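Side-chain contacts in angiopoietin-related protein 3 (Homo sapiens, PDB 6EUA), which raises plasma triglycerides by inhibiting lipoprotein lipase and, through the fibrinogen-like domain described here, mediates endothelial cell adhesion: residues A[38-43]-A[49-54]; A[60-63]-A[68-71]; A[83-88]-A[123-128]. All blocks are in the same frame, centred on the assembly; numbering follows the deposited sequence. Where two conformers were deposited one is given.

Contact 1: A[38-43]-A[49-54]; sequences HVYCDV and WTLIQH
With CG of both Y40 and L51 anti to the backbone N (chi1 -171° and -178°), the tyrosine ring and the leucine branch leave their strands on the same face of the sheet and meet there, L51 CD2 lying 3.7 Å from Y40 CD1 at a slant to the ring. On the other face T50 turns its methyl, not its hydroxyl, toward V39: CG2 is anti to N and reaches V39 CG1 at 4.0 Å.

Between the faces the backbones pair. L51 N gives a nearly straight bond of 2.9 Å to Y40 O, while D42 and W49 exchange two: D42 N to W49 O, 2.9 Å and also nearly straight, and W49 N to D42 O, where the donor stands above the carbonyl plane and the bond is bent to 136°. D42 O also lies at the edge of the indole. At Y40 and L51 the strands are already parting, toward V39 and I52, and a water bridges them, accepting from Y40 N and donating to L51 O.

The polar ends look elsewhere. D42 forms a salt bridge with K215, and R75 of the second subunit reaches both D42 OD1 and Y40 OH; C41 is tied by a disulfide to C13 of helix 13-18. This is an antiparallel beta hairpin, 37-44 with 47-55; on its other side strand 47-55 pairs with strand 213-220, where I52 and Q53 both face M216 in a classic beta bulge, within the central sheet of the fibrinogen C-terminal fold.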
ATOM      1  N   HIS A  38       4.519  12.419  -4.631  1.00 24.29           N
ATOM      2  CA  HIS A  38       4.769  11.018  -4.327  1.00 32.18           C
ATOM      3  C   HIS A  38       4.651  10.169  -5.579  1.00 25.34           C
ATOM      4  O   HIS A  38       3.775  10.401  -6.418  1.00 32.04           O
ATOM      5  CB  HIS A  38       3.807  10.498  -3.259  1.00 23.98           C
ATOM      6  CG  HIS A  38       4.016  11.139  -1.930  1.00 30.57           C
ATOM      7  ND1 HIS A  38       4.687  10.517  -0.898  1.00 36.16           N
ATOM      8  CD2 HIS A  38       3.694  12.375  -1.481  1.00 33.30           C
ATOM      9  CE1 HIS A  38       4.747  11.336   0.138  1.00 33.68           C
ATOM     10  NE2 HIS A  38       4.148  12.467  -0.186  1.00 37.56           N
ATOM     11  N   VAL A  39       5.528   9.166  -5.680  1.00 23.73           N
ATOM     12  CA  VAL A  39       5.534   8.228  -6.788  1.00 24.66           C
ATOM     13  C   VAL A  39       5.590   6.822  -6.219  1.00 29.26           C
ATOM     14  O   VAL A  39       5.938   6.607  -5.053  1.00 32.12           O
ATOM     15  CB  VAL A  39       6.723   8.459  -7.746  1.00 30.27           C
ATOM     16  CG1 VAL A  39       6.568   9.771  -8.495  1.00 26.87           C
ATOM     17  CG2 VAL A  39       8.076   8.371  -6.991  1.00 20.96           C
ATOM     18  N   TYR A  40       5.234   5.856  -7.060  1.00 23.94           N
ATOM     19  CA  TYR A  40       5.517   4.453  -6.783  1.00 31.69           C
ATOM     20  C   TYR A  40       6.818   4.095  -7.495  1.00 26.43           C
ATOM     21  O   TYR A  40       6.909   4.220  -8.724  1.00 26.35           O
ATOM     22  CB  TYR A  40       4.375   3.533  -7.227  1.00 23.93           C
ATOM     23  CG  TYR A  40       4.578   2.125  -6.736  1.00 27.55           C
ATOM     24  CD1 TYR A  40       5.321   1.207  -7.472  1.00 25.48           C
ATOM     25  CD2 TYR A  40       4.056   1.720  -5.514  1.00 34.07           C
ATOM     26  CE1 TYR A  40       5.532  -0.085  -6.997  1.00 33.98           C
ATOM     27  CE2 TYR A  40       4.254   0.435  -5.038  1.00 32.08           C
ATOM     28  CZ  TYR A  40       4.990  -0.459  -5.782  1.00 38.69           C
ATOM     29  OH  TYR A  40       5.194  -1.728  -5.301  1.00 37.83           O
ATOM     30  N   CYS A  41       7.838   3.711  -6.722  1.00 25.93           N
ATOM     31  CA  CYS A  41       9.102   3.262  -7.295  1.00 26.49           C
ATOM     32  C   CYS A  41       9.034   1.749  -7.426  1.00 35.68           C
ATOM     33  O   CYS A  41       8.745   1.051  -6.450  1.00 30.14           O
ATOM     34  CB  CYS A  41      10.303   3.679  -6.440  1.00 24.84           C
ATOM     35  SG  CYS A  41      10.622   5.487  -6.355  1.00 33.31           S
ATOM     36  N   ASP A  42       9.306   1.247  -8.623  1.00 30.84           N
ATOM     37  CA  ASP A  42       9.154  -0.168  -8.934  1.00 30.56           C
ATOM     38  C   ASP A  42      10.503  -0.707  -9.389  1.00 37.24           C
ATOM     39  O   ASP A  42      10.983  -0.361 -10.475  1.00 31.67           O
ATOM     40  CB  ASP A  42       8.082  -0.368 -10.002  1.00 31.07           C
ATOM     41  CG  ASP A  42       7.456  -1.754  -9.964  1.00 43.01           C
ATOM     42  OD1 ASP A  42       7.823  -2.569  -9.084  1.00 38.18           O
ATOM     43  OD2 ASP A  42       6.588  -2.017 -10.829  1.00 41.89           O
ATOM     44  N   VAL A  43      11.111  -1.532  -8.546  1.00 32.09           N
ATOM     45  CA  VAL A  43      12.394  -2.163  -8.831  1.00 31.05           C
ATOM     46  C   VAL A  43      12.099  -3.474  -9.533  1.00 34.23           C
ATOM     47  O   VAL A  43      11.353  -4.312  -9.014  1.00 34.62           O
ATOM     48  CB  VAL A  43      13.201  -2.390  -7.544  1.00 37.57           C
ATOM     49  CG1 VAL A  43      14.569  -3.010  -7.841  1.00 37.45           C
ATOM     50  CG2 VAL A  43      13.344  -1.078  -6.786  1.00 32.06           C
ATOM     51  N   TRP A  49      12.654   1.768 -11.477  1.00 25.32           N
ATOM     52  CA  TRP A  49      11.799   2.496 -12.410  1.00 27.53           C
ATOM     53  C   TRP A  49      10.861   3.401 -11.620  1.00 30.87           C
ATOM     54  O   TRP A  49      10.498   3.083 -10.482  1.00 27.66           O
ATOM     55  CB  TRP A  49      10.941   1.532 -13.295  1.00 24.31           C
ATOM     56  CG  TRP A  49      11.737   0.568 -14.153  1.00 26.76           C
ATOM     57  CD1 TRP A  49      12.347  -0.587 -13.741  1.00 32.35           C
ATOM     58  CD2 TRP A  49      12.026   0.692 -15.558  1.00 27.75           C
ATOM     59  NE1 TRP A  49      12.999  -1.187 -14.797  1.00 31.96           N
ATOM     60  CE2 TRP A  49      12.810  -0.432 -15.926  1.00 34.77           C
ATOM     61  CE3 TRP A  49      11.701   1.639 -16.537  1.00 33.96           C
ATOM     62  CZ2 TRP A  49      13.267  -0.639 -17.242  1.00 31.93           C
ATOM     63  CZ3 TRP A  49      12.148   1.432 -17.844  1.00 35.43           C
ATOM     64  CH2 TRP A  49      12.934   0.301 -18.180  1.00 32.23           C
ATOM     65  N   THR A  50      10.450   4.524 -12.228  1.00 23.58           N
ATOM     66  CA  THR A  50       9.298   5.279 -11.735  1.00 25.55           C
ATOM     67  C   THR A  50       8.047   4.748 -12.432  1.00 26.40           C
ATOM     68  O   THR A  50       7.965   4.773 -13.663  1.00 25.85           O
ATOM     69  CB  THR A  50       9.443   6.788 -11.989  1.00 27.02           C
ATOM     70  OG1 THR A  50      10.625   7.288 -11.351  1.00 28.01           O
ATOM     71  CG2 THR A  50       8.218   7.549 -11.443  1.00 24.26           C
ATOM     72  N   LEU A  51       7.084   4.250 -11.663  1.00 24.87           N
ATOM     73  CA  LEU A  51       5.832   3.774 -12.251  1.00 22.77           C
ATOM     74  C   LEU A  51       4.936   4.970 -12.560  1.00 27.88           C
ATOM     75  O   LEU A  51       4.584   5.724 -11.650  1.00 24.71           O
ATOM     76  CB  LEU A  51       5.124   2.810 -11.300  1.00 20.18           C
ATOM     77  CG  LEU A  51       3.808   2.138 -11.704  1.00 25.10           C
ATOM     78  CD1 LEU A  51       3.964   1.313 -13.000  1.00 21.57           C
ATOM     79  CD2 LEU A  51       3.330   1.239 -10.582  1.00 23.74           C
ATOM     80  N   ILE A  52       4.569   5.164 -13.831  1.00 25.79           N
ATOM     81  CA  ILE A  52       3.740   6.312 -14.193  1.00 28.47           C
ATOM     82  C   ILE A  52       2.299   5.929 -14.525  1.00 32.53           C
ATOM     83  O   ILE A  52       1.435   6.820 -14.552  1.00 29.51           O
ATOM     84  CB  ILE A  52       4.358   7.127 -15.349  1.00 21.95           C
ATOM     85  CG1 ILE A  52       4.446   6.284 -16.631  1.00 29.10           C
ATOM     86  CG2 ILE A  52       5.738   7.669 -14.929  1.00 25.52           C
ATOM     87  CD1 ILE A  52       4.587   7.120 -17.902  1.00 30.76           C
ATOM     88  N   GLN A  53       2.003   4.647 -14.750  1.00 29.75           N
ATOM     89  CA  GLN A  53       0.642   4.215 -15.028  1.00 26.90           C
ATOM     90  C   GLN A  53       0.495   2.784 -14.525  1.00 30.66           C
ATOM     91  O   GLN A  53       1.414   1.973 -14.671  1.00 24.79           O
ATOM     92  CB  GLN A  53       0.314   4.296 -16.534  1.00 26.55           C
ATOM     93  CG  GLN A  53      -1.133   3.914 -16.905  1.00 24.99           C
ATOM     94  CD  GLN A  53      -1.297   2.489 -17.415  1.00 29.58           C
ATOM     95  OE1 GLN A  53      -0.635   1.561 -16.947  1.00 27.82           O
ATOM     96  NE2 GLN A  53      -2.210   2.306 -18.361  1.00 34.09           N
ATOM     97  N   HIS A  54      -0.673   2.466 -13.972  1.00 29.87           N
ATOM     98  CA  HIS A  54      -0.929   1.125 -13.458  1.00 26.63           C
ATOM     99  C   HIS A  54      -2.410   0.821 -13.586  1.00 25.23           C
ATOM    100  O   HIS A  54      -3.241   1.585 -13.085  1.00 28.33           O
ATOM    101  CB  HIS A  54      -0.501   0.989 -11.991  1.00 24.46           C
ATOM    102  CG  HIS A  54      -0.354  -0.428 -11.538  1.00 31.55           C
ATOM    103  ND1 HIS A  54      -0.451  -1.499 -12.402  1.00 36.68           N
ATOM    104  CD2 HIS A  54      -0.122  -0.958 -10.311  1.00 31.38           C
ATOM    105  CE1 HIS A  54      -0.277  -2.625 -11.729  1.00 32.82           C
ATOM    106  NE2 HIS A  54      -0.079  -2.323 -10.458  1.00 34.47           N
TER
HETATM  107  O   HOH W   1       4.092   6.818  -9.451  1.00 28.51           O

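Contact 2: A[60-63]-A[68-71]; sequences QNFN and NYKY
The polar link is a single one: Y69 OH donates to the backbone carbonyl oxygen of F62. The modelled separation of Y69 OH and F62 O, 2.4 Å, is very short, so its exact length deserves caution. F62 O lies near the plane of the tyrosine ring, at its hydroxyl end and toward CE1, so the phenol comes in edge-first to the chain.

The van der Waals contact is made by the same hydroxyl oxygen. Y69 OH sits 3.6 Å from F62 CB and 3.7 Å from F62 CD2, the two side chains crossing at about a right angle; the phenylalanine is thus touched near its root, and the rest of its ring leads away from the hydroxyl.

Within the loop itself, N61 OD1 accepts from N63 N at 2.9 Å, an Asx turn that bends the chain around F62. The N-H approaches from above the amide plane of N61.

Both rings are buried among other aromatics. F73 of strand 73-74 meets F62 and Y69 edge-to-face, W81 of strand 80-81 does the same to Y69, and R55, at the end of strand 47-55, makes a cation-pi contact with F62. The pair therefore ties the loop after strand 47-55 to helix 66-71, with strands 73-74 and 80-81 alongside.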
ATOM      1  N   GLN A  60     -10.900   1.814 -11.836  1.00 36.03           N
ATOM      2  CA  GLN A  60     -10.686   3.245 -11.985  1.00 32.72           C
ATOM      3  C   GLN A  60     -11.105   3.674 -13.387  1.00 36.39           C
ATOM      4  O   GLN A  60     -10.689   3.059 -14.375  1.00 34.50           O
ATOM      5  CB  GLN A  60      -9.216   3.579 -11.718  1.00 30.48           C
ATOM      6  CG  GLN A  60      -8.847   4.998 -12.027  1.00 34.49           C
ATOM      7  CD  GLN A  60      -9.634   5.980 -11.180  1.00 39.92           C
ATOM      8  OE1 GLN A  60     -10.253   6.900 -11.706  1.00 42.42           O
ATOM      9  NE2 GLN A  60      -9.625   5.776  -9.872  1.00 28.38           N
ATOM     10  N   ASN A  61     -11.949   4.707 -13.476  1.00 37.30           N
ATOM     11  CA  ASN A  61     -12.329   5.258 -14.776  1.00 40.57           C
ATOM     12  C   ASN A  61     -11.162   6.047 -15.362  1.00 45.87           C
ATOM     13  O   ASN A  61     -10.739   7.051 -14.781  1.00 46.15           O
ATOM     14  CB  ASN A  61     -13.562   6.152 -14.640  1.00 36.11           C
ATOM     15  CG  ASN A  61     -14.185   6.521 -15.994  1.00 47.53           C
ATOM     16  OD1 ASN A  61     -13.568   6.354 -17.045  1.00 46.96           O
ATOM     17  ND2 ASN A  61     -15.423   7.001 -15.963  1.00 54.31           N
ATOM     18  N   PHE A  62     -10.647   5.614 -16.516  1.00 33.68           N
ATOM     19  CA  PHE A  62      -9.553   6.337 -17.152  1.00 30.77           C
ATOM     20  C   PHE A  62     -10.019   7.339 -18.212  1.00 37.95           C
ATOM     21  O   PHE A  62      -9.179   7.985 -18.848  1.00 35.17           O
ATOM     22  CB  PHE A  62      -8.533   5.351 -17.752  1.00 28.73           C
ATOM     23  CG  PHE A  62      -7.450   4.963 -16.787  1.00 30.67           C
ATOM     24  CD1 PHE A  62      -7.771   4.316 -15.609  1.00 30.27           C
ATOM     25  CD2 PHE A  62      -6.118   5.282 -17.034  1.00 31.17           C
ATOM     26  CE1 PHE A  62      -6.792   3.979 -14.694  1.00 30.84           C
ATOM     27  CE2 PHE A  62      -5.127   4.944 -16.114  1.00 30.20           C
ATOM     28  CZ  PHE A  62      -5.468   4.286 -14.946  1.00 27.35           C
ATOM     29  N   ASN A  63     -11.325   7.499 -18.418  1.00 31.99           N
ATOM     30  CA  ASN A  63     -11.804   8.480 -19.390  1.00 36.76           C
ATOM     31  C   ASN A  63     -11.916   9.860 -18.745  1.00 36.72           C
ATOM     32  O   ASN A  63     -12.989  10.448 -18.634  1.00 44.79           O
ATOM     33  CB  ASN A  63     -13.133   8.051 -19.991  1.00 35.57           C
ATOM     34  CG  ASN A  63     -13.511   8.890 -21.179  1.00 41.43           C
ATOM     35  OD1 ASN A  63     -12.645   9.453 -21.849  1.00 45.38           O
ATOM     36  ND2 ASN A  63     -14.804   8.998 -21.446  1.00 42.81           N
ATOM     37  N   ASN A  68      -7.145  16.491 -15.401  1.00 32.44           N
ATOM     38  CA  ASN A  68      -6.786  15.343 -14.583  1.00 30.66           C
ATOM     39  C   ASN A  68      -5.684  14.500 -15.218  1.00 34.23           C
ATOM     40  O   ASN A  68      -4.819  13.979 -14.492  1.00 29.33           O
ATOM     41  CB  ASN A  68      -8.043  14.531 -14.290  1.00 38.46           C
ATOM     42  CG  ASN A  68      -8.859  15.146 -13.158  1.00 38.38           C
ATOM     43  OD1 ASN A  68      -8.345  15.953 -12.381  1.00 37.17           O
ATOM     44  ND2 ASN A  68     -10.141  14.810 -13.092  1.00 39.13           N
ATOM     45  N   TYR A  69      -5.669  14.361 -16.553  1.00 29.37           N
ATOM     46  CA  TYR A  69      -4.524  13.685 -17.158  1.00 31.65           C
ATOM     47  C   TYR A  69      -3.250  14.509 -16.991  1.00 33.82           C
ATOM     48  O   TYR A  69      -2.150  13.936 -16.919  1.00 28.84           O
ATOM     49  CB  TYR A  69      -4.795  13.358 -18.632  1.00 29.50           C
ATOM     50  CG  TYR A  69      -5.319  11.941 -18.830  1.00 28.70           C
ATOM     51  CD1 TYR A  69      -6.678  11.710 -19.050  1.00 29.54           C
ATOM     52  CD2 TYR A  69      -4.467  10.834 -18.766  1.00 27.46           C
ATOM     53  CE1 TYR A  69      -7.177  10.427 -19.206  1.00 29.26           C
ATOM     54  CE2 TYR A  69      -4.958   9.534 -18.931  1.00 30.56           C
ATOM     55  CZ  TYR A  69      -6.318   9.340 -19.149  1.00 32.98           C
ATOM     56  OH  TYR A  69      -6.823   8.062 -19.318  1.00 31.04           O
ATOM     57  N   LYS A  70      -3.378  15.830 -16.852  1.00 30.41           N
ATOM     58  CA  LYS A  70      -2.198  16.655 -16.629  1.00 31.17           C
ATOM     59  C   LYS A  70      -1.678  16.547 -15.187  1.00 33.47           C
ATOM     60  O   LYS A  70      -0.466  16.468 -14.973  1.00 29.57           O
ATOM     61  CB  LYS A  70      -2.509  18.105 -16.999  1.00 33.91           C
ATOM     62  CG  LYS A  70      -1.491  19.122 -16.534  1.00 44.79           C
ATOM     63  CD  LYS A  70      -2.063  20.528 -16.667  1.00 54.22           C
ATOM     64  CE  LYS A  70      -1.696  21.158 -17.990  1.00 65.15           C
ATOM     65  NZ  LYS A  70      -0.346  21.798 -17.936  1.00 73.91           N
ATOM     66  N   TYR A  71      -2.563  16.520 -14.188  1.00 29.63           N
ATOM     67  CA  TYR A  71      -2.128  16.585 -12.796  1.00 34.90           C
ATOM     68  C   TYR A  71      -2.164  15.250 -12.050  1.00 36.70           C
ATOM     69  O   TYR A  71      -1.572  15.156 -10.969  1.00 35.47           O
ATOM     70  CB  TYR A  71      -2.969  17.617 -12.031  1.00 40.99           C
ATOM     71  CG  TYR A  71      -2.784  19.026 -12.552  1.00 41.32           C
ATOM     72  CD1 TYR A  71      -1.549  19.659 -12.484  1.00 48.46           C
ATOM     73  CD2 TYR A  71      -3.837  19.711 -13.148  1.00 46.95           C
ATOM     74  CE1 TYR A  71      -1.372  20.954 -12.969  1.00 59.15           C
ATOM     75  CE2 TYR A  71      -3.674  21.004 -13.633  1.00 59.09           C
ATOM     76  CZ  TYR A  71      -2.440  21.619 -13.541  1.00 61.21           C
ATOM     77  OH  TYR A  71      -2.279  22.896 -14.027  1.00 62.48           O
TER

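Contact 3: A[83-88]-A[123-128]; sequences GLEKIY and TNYTLH
Helix 84-91 begins here, G83 at its N-cap position, and its first turn receives the ring of Y125 from the turn that leads into strand 127-134. L84 lies over one face of that ring: its CB stands 3.6 Å from the ring centroid and only 9° off the normal, a well-centred CH-pi contact. Its CD1 continues over the rim, 3.5 Å from Y125 CD2. Y88, one helical turn on, adds its CB at the ring edge, 4.2 Å from Y125 CE1.

Y125 reaches the helix because CG is anti to its carbonyl carbon (chi1 -63°), from a residue whose phi and psi are both positive. In the turn behind it, T123 and T126 form an ST motif, T123 OG1 accepting from T126 N at 3.2 Å in an almost straight bond. Helix 84-91 and this turn both belong to the fibrinogen C-terminal fold, and W170 of strand 169-171 fixes the turn further by donating its indole N-H to Y125 O.

In one of the two conformers modelled for E85, Y125 OH donates to E85 OE2 at 2.6 Å, so this bond may not hold all the time. The E85 chain bends at chi2 to present the anti side of that oxygen, with carboxylate and ring planes 50° apart. K70 NZ is a second hydrogen-bond partner of the same hydroxyl.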
ATOM      1  N   GLY A  83       0.273  11.745 -14.017  1.00 23.30           N
ATOM      2  CA  GLY A  83       0.054  13.170 -14.375  1.00 29.10           C
ATOM      3  C   GLY A  83       1.132  13.608 -15.337  1.00 30.60           C
ATOM      4  O   GLY A  83       2.331  13.426 -15.101  1.00 27.68           O
ATOM      5  N   LEU A  84       0.701  14.168 -16.478  1.00 27.81           N
ATOM      6  CA  LEU A  84       1.651  14.576 -17.514  1.00 29.18           C
ATOM      7  C   LEU A  84       2.617  15.636 -16.996  1.00 33.64           C
ATOM      8  O   LEU A  84       3.824  15.583 -17.277  1.00 28.72           O
ATOM      9  CB  LEU A  84       0.904  15.085 -18.749  1.00 30.53           C
ATOM     10  CG  LEU A  84       0.241  13.968 -19.563  1.00 30.75           C
ATOM     11  CD1 LEU A  84      -0.754  14.500 -20.624  1.00 34.23           C
ATOM     12  CD2 LEU A  84       1.304  13.092 -20.215  1.00 33.12           C
ATOM     13  N   GLU A  85       2.111  16.595 -16.217  1.00 25.78           N
ATOM     14  CA  GLU A  85       3.000  17.608 -15.668  0.56 26.46           C
ATOM     15  C   GLU A  85       4.040  16.979 -14.747  1.00 27.60           C
ATOM     16  O   GLU A  85       5.220  17.353 -14.781  1.00 31.66           O
ATOM     17  CB  GLU A  85       2.189  18.681 -14.943  0.56 28.42           C
ATOM     18  CG  GLU A  85       2.399  20.083 -15.516  0.56 34.82           C
ATOM     19  CD  GLU A  85       3.749  20.249 -16.222  0.56 41.04           C
ATOM     20  OE1 GLU A  85       4.805  20.144 -15.542  0.56 44.77           O
ATOM     21  OE2 GLU A  85       3.749  20.488 -17.455  0.56 30.65           O
ATOM     22  N   LYS A  86       3.638  15.999 -13.949  1.00 24.52           N
ATOM     23  CA  LYS A  86       4.605  15.341 -13.082  1.00 27.32           C
ATOM     24  C   LYS A  86       5.583  14.483 -13.882  1.00 33.21           C
ATOM     25  O   LYS A  86       6.788  14.478 -13.591  1.00 23.60           O
ATOM     26  CB  LYS A  86       3.869  14.520 -12.029  1.00 29.27           C
ATOM     27  CG  LYS A  86       3.254  15.390 -10.931  1.00 23.86           C
ATOM     28  CD  LYS A  86       2.565  14.530  -9.884  1.00 27.73           C
ATOM     29  CE  LYS A  86       1.877  15.377  -8.828  1.00 32.27           C
ATOM     30  NZ  LYS A  86       0.948  16.333  -9.437  1.00 39.13           N
ATOM     31  N   ILE A  87       5.100  13.784 -14.920  1.00 29.58           N
ATOM     32  CA  ILE A  87       6.007  12.980 -15.745  1.00 31.48           C
ATOM     33  C   ILE A  87       7.032  13.875 -16.422  1.00 23.94           C
ATOM     34  O   ILE A  87       8.226  13.551 -16.468  1.00 29.21           O
ATOM     35  CB  ILE A  87       5.230  12.148 -16.785  1.00 22.72           C
ATOM     36  CG1 ILE A  87       4.367  11.110 -16.095  1.00 25.60           C
ATOM     37  CG2 ILE A  87       6.194  11.453 -17.749  1.00 25.89           C
ATOM     38  CD1 ILE A  87       3.076  10.841 -16.837  1.00 24.39           C
ATOM     39  N   TYR A  88       6.582  15.017 -16.962  1.00 24.92           N
ATOM     40  CA  TYR A  88       7.511  15.918 -17.632  1.00 26.24           C
ATOM     41  C   TYR A  88       8.503  16.505 -16.639  1.00 27.64           C
ATOM     42  O   TYR A  88       9.674  16.702 -16.987  1.00 27.51           O
ATOM     43  CB  TYR A  88       6.766  17.035 -18.386  1.00 27.52           C
ATOM     44  CG  TYR A  88       7.718  17.943 -19.138  1.00 40.55           C
ATOM     45  CD1 TYR A  88       8.281  17.538 -20.340  1.00 42.37           C
ATOM     46  CD2 TYR A  88       8.090  19.184 -18.625  1.00 42.92           C
ATOM     47  CE1 TYR A  88       9.183  18.339 -21.021  1.00 44.63           C
ATOM     48  CE2 TYR A  88       8.994  20.002 -19.305  1.00 44.41           C
ATOM     49  CZ  TYR A  88       9.536  19.569 -20.506  1.00 50.48           C
ATOM     50  OH  TYR A  88      10.431  20.355 -21.202  1.00 56.85           O
ATOM     51  N   THR A 123       3.677  21.674 -26.338  1.00 43.50           N
ATOM     52  CA  THR A 123       3.593  20.730 -27.447  1.00 48.36           C
ATOM     53  C   THR A 123       2.472  19.710 -27.265  1.00 46.41           C
ATOM     54  O   THR A 123       2.418  18.728 -28.015  1.00 41.30           O
ATOM     55  CB  THR A 123       4.923  19.984 -27.628  1.00 45.91           C
ATOM     56  OG1 THR A 123       5.140  19.108 -26.512  1.00 42.80           O
ATOM     57  CG2 THR A 123       6.098  20.953 -27.756  1.00 41.04           C
ATOM     58  N   ASN A 124       1.573  19.929 -26.302  1.00 44.17           N
ATOM     59  CA  ASN A 124       0.600  18.914 -25.895  1.00 41.91           C
ATOM     60  C   ASN A 124       1.313  17.615 -25.523  1.00 42.24           C
ATOM     61  O   ASN A 124       0.868  16.516 -25.865  1.00 41.46           O
ATOM     62  CB  ASN A 124      -0.455  18.667 -26.979  1.00 41.21           C
ATOM     63  CG  ASN A 124      -1.430  19.820 -27.124  1.00 51.89           C
ATOM     64  OD1 ASN A 124      -1.871  20.413 -26.134  1.00 55.87           O
ATOM     65  ND2 ASN A 124      -1.767  20.151 -28.368  1.00 46.08           N
ATOM     66  N   TYR A 125       2.460  17.754 -24.847  1.00 41.57           N
ATOM     67  CA  TYR A 125       3.207  16.620 -24.295  1.00 41.05           C
ATOM     68  C   TYR A 125       3.567  15.600 -25.378  1.00 38.34           C
ATOM     69  O   TYR A 125       3.316  14.399 -25.244  1.00 32.16           O
ATOM     70  CB  TYR A 125       2.424  15.973 -23.146  1.00 37.69           C
ATOM     71  CG  TYR A 125       2.213  16.913 -21.978  1.00 41.69           C
ATOM     72  CD1 TYR A 125       3.286  17.313 -21.196  1.00 39.42           C
ATOM     73  CD2 TYR A 125       0.953  17.414 -21.667  1.00 43.23           C
ATOM     74  CE1 TYR A 125       3.115  18.165 -20.134  1.00 44.14           C
ATOM     75  CE2 TYR A 125       0.769  18.280 -20.596  1.00 36.74           C
ATOM     76  CZ  TYR A 125       1.859  18.651 -19.831  1.00 42.82           C
ATOM     77  OH  TYR A 125       1.722  19.508 -18.753  1.00 44.55           O
ATOM     78  N   THR A 126       4.169  16.092 -26.461  1.00 38.36           N
ATOM     79  CA  THR A 126       4.437  15.244 -27.617  1.00 33.56           C
ATOM     80  C   THR A 126       5.486  14.188 -27.291  1.00 38.02           C
ATOM     81  O   THR A 126       6.554  14.496 -26.755  1.00 44.20           O
ATOM     82  CB  THR A 126       4.886  16.095 -28.793  1.00 35.70           C
ATOM     83  OG1 THR A 126       3.831  17.005 -29.122  1.00 41.20           O
ATOM     84  CG2 THR A 126       5.175  15.219 -29.996  1.00 38.64           C
ATOM     85  N   LEU A 127       5.173  12.938 -27.622  1.00 34.40           N
ATOM     86  CA  LEU A 127       6.003  11.788 -27.302  1.00 36.61           C
ATOM     87  C   LEU A 127       6.661  11.245 -28.563  1.00 41.53           C
ATOM     88  O   LEU A 127       6.003  11.093 -29.593  1.00 45.62           O
ATOM     89  CB  LEU A 127       5.162  10.695 -26.651  1.00 37.08           C
ATOM     90  CG  LEU A 127       5.909   9.472 -26.143  1.00 35.18           C
ATOM     91  CD1 LEU A 127       6.626   9.862 -24.859  1.00 39.40           C
ATOM     92  CD2 LEU A 127       4.927   8.339 -25.891  1.00 34.17           C
ATOM     93  N   HIS A 128       7.957  10.947 -28.478  1.00 42.67           N
ATOM     94  CA  HIS A 128       8.723  10.402 -29.598  1.00 48.12           C
ATOM     95  C   HIS A 128       9.430   9.137 -29.116  1.00 47.99           C
ATOM     96  O   HIS A 128      10.337   9.214 -28.280  1.00 43.27           O
ATOM     97  CB  HIS A 128       9.720  11.438 -30.127  1.00 48.97           C
ATOM     98  CG  HIS A 128      10.504  10.979 -31.317  1.00 58.48           C
ATOM     99  ND1 HIS A 128      11.802  10.523 -31.224  1.00 60.70           N
ATOM    100  CD2 HIS A 128      10.177  10.912 -32.630  1.00 61.53           C
ATOM    101  CE1 HIS A 128      12.237  10.186 -32.426  1.00 61.76           C
ATOM    102  NE2 HIS A 128      11.272  10.415 -33.297  1.00 63.06           N
TER

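Overall arrangement
Contacts 1 and 2 are fully buried; contact 3 is only partly so, L84 and Y125 buried while E85 and Y88 remain partly exposed. Chemistry follows place: backbone pairing dominates between the strands of contact 1, whereas contacts 2 and 3 each join a helix to a loop or turn through a tyrosine hydroxyl, given to a carbonyl in one and, in one conformer of E85, to a carboxylate in the other. Contact 2 adjoins both others. F62 packs on Q53 and H54 of contact 1, and the carbonyls of Y69 and K70 probably accept hydrogen bonds from the backbone N of L84 and E85. Contacts 1 and 3 meet where I52 packs against I87.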